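Local coordinates for ribosomal protein uL16 3-hydroxylase (Escherichia coli, PDB 4CCL) that is a growth-regulating oxygenase that hydroxylates an arginine of ribosomal protein uL16, using iron(II), 2-oxoglutarate and molecular oxygen, at residues B[48-56]-B[78-89]; B[142-150]-B[179-187]. All blocks are in the same frame, centred on the assembly; numbering follows the deposited sequence.

Contact 1. Residues B[48-56]-B[78-89]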
loop_
_atom_site.group_PDB
_atom_site.type_symbol
_atom_site.label_atom_id
_atom_site.label_comp_id
_atom_site.label_asym_id
_atom_site.label_seq_id
_atom_site.Cartn_x
_atom_site.Cartn_y
_atom_site.Cartn_z
ATOM N N GLU B 48 7.750 -29.453 -0.785
ATOM C CA GLU B 48 6.707 -28.430 -0.772
ATOM C C GLU B 48 6.250 -28.120 0.650
ATOM O O GLU B 48 5.482 -27.187 0.881
ATOM C CB GLU B 48 5.512 -28.852 -1.633
ATOM C CG GLU B 48 5.797 -29.992 -2.597
ATOM C CD GLU B 48 5.629 -31.354 -1.952
ATOM O OE1 GLU B 48 4.710 -31.508 -1.118
ATOM O OE2 GLU B 48 6.413 -32.268 -2.281
ATOM N N VAL B 49 6.732 -28.915 1.597
ATOM C CA VAL B 49 6.376 -28.765 3.002
ATOM C C VAL B 49 7.322 -27.814 3.736
ATOM O O VAL B 49 8.529 -27.810 3.488
ATOM C CB VAL B 49 6.382 -30.137 3.710
ATOM C CG1 VAL B 49 5.860 -30.018 5.132
ATOM C CG2 VAL B 49 5.556 -31.138 2.923
ATOM N N ASP B 50 6.766 -27.010 4.639
ATOM C CA ASP B 50 7.568 -26.169 5.516
ATOM C C ASP B 50 7.844 -26.964 6.784
ATOM O O ASP B 50 6.930 -27.256 7.556
ATOM C CB ASP B 50 6.815 -24.872 5.853
ATOM C CG ASP B 50 7.644 -23.896 6.690
ATOM O OD1 ASP B 50 8.621 -24.316 7.345
ATOM O OD2 ASP B 50 7.308 -22.692 6.700
ATOM N N SER B 51 9.113 -27.287 7.005
ATOM C CA SER B 51 9.519 -28.033 8.188
ATOM C C SER B 51 10.864 -27.530 8.689
ATOM O O SER B 51 11.628 -26.929 7.935
ATOM C CB SER B 51 9.600 -29.532 7.888
ATOM O OG SER B 51 10.564 -29.803 6.886
ATOM N N ARG B 52 11.143 -27.766 9.966
ATOM C CA ARG B 52 12.423 -27.374 10.546
ATOM C C ARG B 52 12.837 -28.254 11.725
ATOM O O ARG B 52 11.996 -28.821 12.417
ATOM C CB ARG B 52 12.395 -25.898 10.961
ATOM C CG ARG B 52 11.204 -25.506 11.823
ATOM C CD ARG B 52 11.060 -23.990 11.894
ATOM N NE ARG B 52 11.448 -23.451 13.194
ATOM C CZ ARG B 52 11.530 -22.152 13.468
ATOM N NH1 ARG B 52 11.255 -21.258 12.527
ATOM N NH2 ARG B 52 11.889 -21.749 14.679
ATOM N N LEU B 53 14.143 -28.357 11.939
ATOM C CA LEU B 53 14.700 -29.049 13.088
ATOM C C LEU B 53 15.260 -28.029 14.060
ATOM O O LEU B 53 16.061 -27.169 13.684
ATOM C CB LEU B 53 15.819 -30.000 12.658
ATOM C CG LEU B 53 15.476 -31.483 12.536
ATOM C CD1 LEU B 53 16.732 -32.283 12.236
ATOM C CD2 LEU B 53 14.811 -31.981 13.805
ATOM N N VAL B 54 14.833 -28.124 15.314
ATOM C CA VAL B 54 15.372 -27.274 16.361
ATOM C C VAL B 54 16.071 -28.133 17.403
ATOM O O VAL B 54 15.441 -28.962 18.064
ATOM C CB VAL B 54 14.276 -26.437 17.043
ATOM C CG1 VAL B 54 14.891 -25.500 18.071
ATOM C CG2 VAL B 54 13.489 -25.650 16.007
ATOM N N SER B 55 17.377 -27.939 17.539
ATOM C CA SER B 55 18.147 -28.694 18.517
ATOM C C SER B 55 18.860 -27.743 19.463
ATOM O O SER B 55 19.168 -26.612 19.097
ATOM C CB SER B 55 19.157 -29.601 17.815
ATOM O OG SER B 55 19.996 -28.848 16.958
ATOM N N HIS B 56 19.106 -28.192 20.688
ATOM C CA HIS B 56 19.867 -27.389 21.636
ATOM C C HIS B 56 20.896 -28.229 22.383
ATOM O O HIS B 56 20.591 -29.300 22.907
ATOM C CB HIS B 56 18.943 -26.648 22.611
ATOM C CG HIS B 56 18.318 -27.528 23.644
ATOM N ND1 HIS B 56 18.921 -27.808 24.850
ATOM C CD2 HIS B 56 17.138 -28.199 23.650
ATOM C CE1 HIS B 56 18.144 -28.608 25.558
ATOM N NE2 HIS B 56 17.055 -28.859 24.849
ATOM N N ASN B 78 17.365 -33.926 23.155
ATOM C CA ASN B 78 17.500 -32.489 22.909
ATOM C C ASN B 78 17.214 -31.959 21.497
ATOM O O ASN B 78 17.847 -30.996 21.064
ATOM C CB ASN B 78 18.881 -32.004 23.371
ATOM C CG ASN B 78 19.003 -31.946 24.880
ATOM O OD1 ASN B 78 18.002 -31.947 25.598
ATOM N ND2 ASN B 78 20.235 -31.881 25.370
ATOM N N TRP B 79 16.267 -32.564 20.786
ATOM C CA TRP B 79 15.878 -32.030 19.480
ATOM C C TRP B 79 14.400 -32.220 19.160
ATOM O O TRP B 79 13.730 -33.069 19.752
ATOM C CB TRP B 79 16.752 -32.608 18.360
ATOM C CG TRP B 79 16.596 -34.081 18.138
ATOM C CD1 TRP B 79 17.345 -35.077 18.693
ATOM C CD2 TRP B 79 15.643 -34.726 17.280
ATOM N NE1 TRP B 79 16.911 -36.302 18.243
ATOM C CE2 TRP B 79 15.871 -36.113 17.376
ATOM C CE3 TRP B 79 14.620 -34.264 16.448
ATOM C CZ2 TRP B 79 15.111 -37.043 16.667
ATOM C CZ3 TRP B 79 13.867 -35.190 15.744
ATOM C CH2 TRP B 79 14.116 -36.563 15.859
ATOM N N SER B 80 13.899 -31.424 18.221
ATOM C CA SER B 80 12.508 -31.537 17.800
ATOM C C SER B 80 12.296 -31.190 16.328
ATOM O O SER B 80 12.912 -30.263 15.793
ATOM C CB SER B 80 11.612 -30.663 18.681
ATOM O OG SER B 80 10.258 -30.741 18.271
ATOM N N LEU B 81 11.402 -31.937 15.692
ATOM C CA LEU B 81 11.016 -31.704 14.307
ATOM C C LEU B 81 9.651 -31.029 14.255
ATOM O O LEU B 81 8.672 -31.553 14.786
ATOM C CB LEU B 81 10.976 -33.026 13.535
ATOM C CG LEU B 81 10.362 -32.977 12.133
ATOM C CD1 LEU B 81 11.131 -32.018 11.232
ATOM C CD2 LEU B 81 10.303 -34.371 11.523
ATOM N N LEU B 82 9.596 -29.863 13.620
ATOM C CA LEU B 82 8.352 -29.115 13.474
ATOM C C LEU B 82 7.896 -29.054 12.021
ATOM O O LEU B 82 8.642 -28.622 11.146
ATOM C CB LEU B 82 8.508 -27.695 14.019
ATOM C CG LEU B 82 8.629 -27.517 15.535
ATOM C CD1 LEU B 82 10.076 -27.605 15.997
ATOM C CD2 LEU B 82 8.001 -26.201 15.967
ATOM N N VAL B 83 6.663 -29.481 11.772
ATOM C CA VAL B 83 6.098 -29.456 10.430
ATOM C C VAL B 83 4.820 -28.621 10.374
ATOM O O VAL B 83 3.858 -28.888 11.096
ATOM C CB VAL B 83 5.799 -30.875 9.916
ATOM C CG1 VAL B 83 5.097 -30.809 8.568
ATOM C CG2 VAL B 83 7.083 -31.684 9.817
ATOM N N GLN B 84 4.825 -27.611 9.507
ATOM C CA GLN B 84 3.699 -26.693 9.355
ATOM C C GLN B 84 2.596 -27.265 8.471
ATOM O O GLN B 84 2.871 -27.991 7.517
ATOM C CB GLN B 84 4.180 -25.375 8.742
ATOM C CG GLN B 84 5.227 -24.645 9.559
ATOM C CD GLN B 84 4.631 -23.893 10.731
ATOM O OE1 GLN B 84 3.470 -23.485 10.694
ATOM N NE2 GLN B 84 5.421 -23.711 11.781
ATOM N N ALA B 85 1.351 -26.923 8.800
ATOM C CA ALA B 85 0.187 -27.203 7.955
ATOM C C ALA B 85 0.064 -28.652 7.478
ATOM O O ALA B 85 -0.101 -28.902 6.283
ATOM C CB ALA B 85 0.163 -26.252 6.762
ATOM N N VAL B 86 0.139 -29.599 8.409
ATOM C CA VAL B 86 0.038 -31.016 8.070
ATOM C C VAL B 86 -1.342 -31.339 7.496
ATOM O O VAL B 86 -1.483 -32.223 6.646
ATOM C CB VAL B 86 0.329 -31.906 9.300
ATOM C CG1 VAL B 86 0.110 -33.381 8.980
ATOM C CG2 VAL B 86 1.746 -31.680 9.788
ATOM N N ASN B 87 -2.350 -30.586 7.931
ATOM C CA ASN B 87 -3.720 -30.799 7.471
ATOM C C ASN B 87 -3.875 -30.621 5.961
ATOM O O ASN B 87 -4.887 -31.017 5.380
ATOM C CB ASN B 87 -4.695 -29.885 8.222
ATOM C CG ASN B 87 -4.274 -28.431 8.189
ATOM O OD1 ASN B 87 -3.146 -28.091 8.549
ATOM N ND2 ASN B 87 -5.175 -27.564 7.748
ATOM N N HIS B 88 -2.870 -30.020 5.334
ATOM C CA HIS B 88 -2.837 -29.902 3.882
ATOM C C HIS B 88 -2.501 -31.246 3.236
ATOM O O HIS B 88 -3.164 -31.669 2.290
ATOM C CB HIS B 88 -1.828 -28.833 3.442
ATOM C CG HIS B 88 -2.200 -27.437 3.844
ATOM N ND1 HIS B 88 -1.589 -26.323 3.317
ATOM C CD2 HIS B 88 -3.124 -26.980 4.726
ATOM C CE1 HIS B 88 -2.117 -25.236 3.855
ATOM N NE2 HIS B 88 -3.048 -25.607 4.711
ATOM N N TRP B 89 -1.462 -31.905 3.744
ATOM C CA TRP B 89 -0.950 -33.123 3.120
ATOM C C TRP B 89 -1.457 -34.444 3.715
ATOM O O TRP B 89 -1.156 -35.515 3.189
ATOM C CB TRP B 89 0.579 -33.092 3.156
ATOM C CG TRP B 89 1.119 -31.697 3.058
ATOM C CD1 TRP B 89 1.427 -30.860 4.093
ATOM C CD2 TRP B 89 1.391 -30.970 1.863
ATOM N NE1 TRP B 89 1.882 -29.657 3.613
ATOM C CE2 TRP B 89 1.871 -29.698 2.231
ATOM C CE3 TRP B 89 1.283 -31.264 0.496
ATOM C CZ2 TRP B 89 2.240 -28.728 1.312
ATOM C CZ3 TRP B 89 1.649 -30.303 -0.425
ATOM C CH2 TRP B 89 2.120 -29.050 -0.015
#
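Strands 51-56 and 79-83 pair antiparallel, their axes 4.7 Å apart at closest and directed 163° from one another. R52 with L82 and V54 with S80 are hydrogen-bonded pairs, each closed by two N-H...O bonds; S51-V83, L53-L81 and S55-W79 are the non-hydrogen-bonded pairs between and beyond them. Q84 N donates to D50 O (2.9 Å) at one end of the ladder, and H56 N to N78 O at the other. L53 CD2 slants across to the neighbouring W79, 3.5 Å from its CE3, and also meets L81 CB. On the opposite face V54 CG2 touches L82 CD1 (3.9 Å). At the H56 end, N78 CB sits over one face of the imidazole in a CH-pi contact, and H56 NE2 is held by G119 O. Past the other end, V49 splits its branches: CG1, anti to the backbone N (chi1 -174°), packs on V83 CG1 at 3.6 Å, while CG2 rides over the five-membered ring of W89, whose far face is backed by H88 CB. Helix 37-45 packs on V49, S51, V83 and W89; S80 and L82 touch strand 108-116. The pair, with strand 60-65 outside it, thus continues the major sheet of the double-stranded beta-helix (cupin) fold typical of JmjC oxygenases beyond strand 108-116.

Contact 2. Residues B[142-150]-B[179-187]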
loop_
_atom_site.group_PDB
_atom_site.type_symbol
_atom_site.label_atom_id
_atom_site.label_comp_id
_atom_site.label_asym_id
_atom_site.label_seq_id
_atom_site.Cartn_x
_atom_site.Cartn_y
_atom_site.Cartn_z
ATOM N N TRP B 142 4.771 -28.837 30.034
ATOM C CA TRP B 142 4.388 -27.531 29.522
ATOM C C TRP B 142 4.302 -26.502 30.640
ATOM O O TRP B 142 3.771 -26.768 31.729
ATOM C CB TRP B 142 3.063 -27.601 28.757
ATOM C CG TRP B 142 3.244 -27.960 27.321
ATOM C CD1 TRP B 142 3.024 -29.172 26.748
ATOM C CD2 TRP B 142 3.709 -27.085 26.275
ATOM N NE1 TRP B 142 3.312 -29.112 25.404
ATOM C CE2 TRP B 142 3.727 -27.870 25.094
ATOM C CE3 TRP B 142 4.097 -25.755 26.227
ATOM C CZ2 TRP B 142 4.133 -27.318 23.873
ATOM C CZ3 TRP B 142 4.496 -25.225 25.011
ATOM C CH2 TRP B 142 4.510 -26.010 23.850
ATOM N N ARG B 143 4.839 -25.325 30.343
ATOM C CA ARG B 143 4.895 -24.213 31.269
ATOM C C ARG B 143 4.390 -22.946 30.586
ATOM O O ARG B 143 4.761 -22.652 29.451
ATOM C CB ARG B 143 6.324 -24.010 31.779
ATOM C CG ARG B 143 6.879 -25.203 32.552
ATOM C CD ARG B 143 8.326 -24.994 32.978
ATOM N NE ARG B 143 8.466 -23.903 33.937
ATOM C CZ ARG B 143 8.950 -22.701 33.640
ATOM N NH1 ARG B 143 9.352 -22.434 32.405
ATOM N NH2 ARG B 143 9.036 -21.769 34.579
ATOM N N VAL B 144 3.521 -22.215 31.276
ATOM C CA VAL B 144 3.019 -20.944 30.778
ATOM C C VAL B 144 3.171 -19.883 31.860
ATOM O O VAL B 144 2.773 -20.098 33.008
ATOM C CB VAL B 144 1.532 -21.031 30.382
ATOM C CG1 VAL B 144 1.113 -19.768 29.642
ATOM C CG2 VAL B 144 1.273 -22.261 29.526
ATOM N N GLY B 145 3.748 -18.742 31.495
ATOM C CA GLY B 145 3.920 -17.653 32.436
ATOM C C GLY B 145 2.826 -16.615 32.311
ATOM O O GLY B 145 2.022 -16.653 31.379
ATOM N N GLU B 146 2.796 -15.682 33.256
ATOM C CA GLU B 146 1.830 -14.596 33.215
ATOM C C GLU B 146 2.144 -13.706 32.015
ATOM O O GLU B 146 3.272 -13.696 31.520
ATOM C CB GLU B 146 1.875 -13.794 34.521
ATOM C CG GLU B 146 0.773 -12.759 34.673
ATOM C CD GLU B 146 -0.611 -13.339 34.451
ATOM O OE1 GLU B 146 -1.184 -13.907 35.405
ATOM O OE2 GLU B 146 -1.131 -13.220 33.322
ATOM N N LYS B 147 1.154 -12.950 31.555
ATOM C CA LYS B 147 1.325 -12.143 30.360
ATOM C C LYS B 147 1.831 -10.779 30.790
ATOM O O LYS B 147 1.116 -9.998 31.419
ATOM C CB LYS B 147 -0.017 -12.010 29.642
ATOM C CG LYS B 147 -0.067 -10.991 28.520
ATOM C CD LYS B 147 -1.520 -10.695 28.180
ATOM C CE LYS B 147 -1.679 -10.008 26.838
ATOM N NZ LYS B 147 -3.124 -9.866 26.493
ATOM N N LEU B 148 3.083 -10.507 30.436
ATOM C CA LEU B 148 3.790 -9.315 30.874
ATOM C C LEU B 148 4.757 -8.931 29.771
ATOM O O LEU B 148 5.253 -9.799 29.052
ATOM C CB LEU B 148 4.580 -9.601 32.154
ATOM C CG LEU B 148 3.875 -10.237 33.356
ATOM C CD1 LEU B 148 4.892 -10.706 34.382
ATOM C CD2 LEU B 148 2.888 -9.268 33.986
ATOM N N GLN B 149 5.026 -7.638 29.636
ATOM C CA GLN B 149 5.951 -7.163 28.616
ATOM C C GLN B 149 7.356 -7.697 28.881
ATOM O O GLN B 149 7.891 -7.542 29.979
ATOM C CB GLN B 149 5.961 -5.634 28.578
ATOM C CG GLN B 149 6.667 -5.043 27.369
HETATM N N MSE B 150 7.946 -8.328 27.871
HETATM C CA MSE B 150 9.284 -8.896 28.002
HETATM C C MSE B 150 10.058 -8.851 26.687
HETATM O O MSE B 150 9.488 -9.026 25.609
HETATM C CB MSE B 150 9.212 -10.328 28.541
HETATM C CG MSE B 150 8.190 -11.213 27.849
HETATM SE SE MSE B 150 8.047 -12.967 28.693
HETATM C CE MSE B 150 7.627 -12.404 30.515
ATOM N N LEU B 179 -3.739 -27.781 25.818
ATOM C CA LEU B 179 -3.360 -26.538 26.467
ATOM C C LEU B 179 -3.748 -25.355 25.583
ATOM O O LEU B 179 -3.147 -25.137 24.532
ATOM C CB LEU B 179 -1.854 -26.529 26.735
ATOM C CG LEU B 179 -1.224 -25.233 27.247
ATOM C CD1 LEU B 179 -1.822 -24.832 28.582
ATOM C CD2 LEU B 179 0.286 -25.385 27.359
ATOM N N TYR B 180 -4.751 -24.591 26.011
ATOM C CA TYR B 180 -5.136 -23.383 25.295
ATOM C C TYR B 180 -4.356 -22.183 25.807
ATOM O O TYR B 180 -4.406 -21.870 26.997
ATOM C CB TYR B 180 -6.632 -23.085 25.417
ATOM C CG TYR B 180 -6.946 -21.676 24.961
ATOM C CD1 TYR B 180 -6.898 -21.341 23.614
ATOM C CD2 TYR B 180 -7.249 -20.671 25.874
ATOM C CE1 TYR B 180 -7.160 -20.055 23.186
ATOM C CE2 TYR B 180 -7.512 -19.382 25.453
ATOM C CZ TYR B 180 -7.466 -19.081 24.107
ATOM O OH TYR B 180 -7.726 -17.805 23.677
ATOM N N ILE B 181 -3.615 -21.546 24.906
ATOM C CA ILE B 181 -2.874 -20.324 25.201
ATOM C C ILE B 181 -3.337 -19.121 24.371
ATOM O O ILE B 181 -3.253 -19.153 23.144
ATOM C CB ILE B 181 -1.364 -20.525 24.996
ATOM C CG1 ILE B 181 -0.914 -21.846 25.633
ATOM C CG2 ILE B 181 -0.598 -19.346 25.574
ATOM C CD1 ILE B 181 0.526 -22.214 25.348
ATOM N N PRO B 182 -3.838 -18.063 25.032
ATOM C CA PRO B 182 -4.128 -16.808 24.329
ATOM C C PRO B 182 -2.824 -16.108 23.962
ATOM O O PRO B 182 -1.795 -16.411 24.564
ATOM C CB PRO B 182 -4.880 -15.976 25.379
ATOM C CG PRO B 182 -5.203 -16.919 26.500
ATOM C CD PRO B 182 -4.151 -17.970 26.465
ATOM N N PRO B 183 -2.860 -15.180 22.993
ATOM C CA PRO B 183 -1.642 -14.455 22.612
ATOM C C PRO B 183 -1.105 -13.578 23.738
ATOM O O PRO B 183 -1.884 -12.982 24.479
ATOM C CB PRO B 183 -2.109 -13.578 21.446
ATOM C CG PRO B 183 -3.581 -13.459 21.620
ATOM C CD PRO B 183 -4.014 -14.780 22.172
ATOM N N GLY B 184 0.216 -13.504 23.861
ATOM C CA GLY B 184 0.835 -12.657 24.861
ATOM C C GLY B 184 1.358 -13.406 26.073
ATOM O O GLY B 184 2.065 -12.835 26.905
ATOM N N PHE B 185 1.010 -14.685 26.180
ATOM C CA PHE B 185 1.456 -15.499 27.306
ATOM C C PHE B 185 2.683 -16.318 26.935
ATOM O O PHE B 185 2.617 -17.174 26.056
ATOM C CB PHE B 185 0.333 -16.425 27.784
ATOM C CG PHE B 185 -0.793 -15.707 28.469
ATOM C CD1 PHE B 185 -1.783 -15.083 27.730
ATOM C CD2 PHE B 185 -0.863 -15.655 29.853
ATOM C CE1 PHE B 185 -2.821 -14.420 28.354
ATOM C CE2 PHE B 185 -1.901 -14.992 30.485
ATOM C CZ PHE B 185 -2.881 -14.374 29.733
ATOM N N PRO B 186 3.813 -16.055 27.605
ATOM C CA PRO B 186 5.033 -16.816 27.328
ATOM C C PRO B 186 4.852 -18.271 27.716
ATOM O O PRO B 186 4.302 -18.570 28.777
ATOM C CB PRO B 186 6.077 -16.149 28.227
ATOM C CG PRO B 186 5.289 -15.526 29.319
ATOM C CD PRO B 186 4.005 -15.074 28.686
ATOM N N HIS B 187 5.301 -19.169 26.851
ATOM C CA HIS B 187 5.169 -20.589 27.114
ATOM C C HIS B 187 6.369 -21.363 26.596
ATOM O O HIS B 187 7.046 -20.940 25.659
ATOM C CB HIS B 187 3.879 -21.133 26.500
ATOM C CG HIS B 187 3.726 -20.817 25.047
ATOM N ND1 HIS B 187 3.156 -19.648 24.597
ATOM C CD2 HIS B 187 4.068 -21.520 23.940
ATOM C CE1 HIS B 187 3.153 -19.639 23.275
ATOM N NE2 HIS B 187 3.703 -20.766 22.853
HETATM O O HOH W 1 -4.338 -12.008 25.262
#
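H187 and V144 form a non-hydrogen-bonded antiparallel pair, flanked by the bond from G145 N to P186 O (2.8 Å). H187 is a ligand of the catalytic iron. With chi1 at 53° its ring is turned back over its own backbone, which lets ND1 donate in the ring plane to F185 O at 2.9 Å; this bond fixes the ring's rotation and is consistent with NE2 facing the metal. I181 CD1 lies over one face of this imidazole, and W142 CZ3 comes to its edge, the two side chains running side by side. H125, another iron ligand, meets H187 edge-to-face. H187 opens strand 187-191, an outer strand of the three-stranded minor sheet of the JmjC double-stranded beta-helix, with 140-145 in its middle; strand 178-181 belongs to the major sheet, so the two segments bridge the layers. Between them V144 CG2 meets L179 CD2 tip to tip (3.9 Å), and the same methyl of L179 lies against W142 CB. Further out, K147 CB stands over the centre of the F185 ring, 3.6 Å from its centroid, while G145 O lies in plane at that ring's edge. From CB the extended lysine runs along the type II turn P182-F185; K147 NZ donates to a water, 2.8 Å away, which in turn donates to P183 O. E146 OE2 accepts K147 N on its anti side, and E146 OE1 forms a salt bridge with R20. W142 NE1 is bonded to N197 OD1.

Contact 1 and contact 2 do not touch: their centres are about 22 Å apart and their nearest atoms about 9 Å. Both reach the major sheet, where strands 131-135, 195-202 and 108-116 separate 79-83 from 178-181. Both come near R140, a probable substrate-binding residue: its side chain lies about 5 Å from that of S80 in contact 1 and about 4 Å from that of W142 in contact 2. Bound sulfate lies about 3 Å from the side chains of L82 and W142. Only contact 2 supplies an iron ligand, H187. A manganese ion lies about 3 Å from the side chain of H56, at the H56-N78 end of contact 1; H56 is not among the iron ligands H125, D127 and H187.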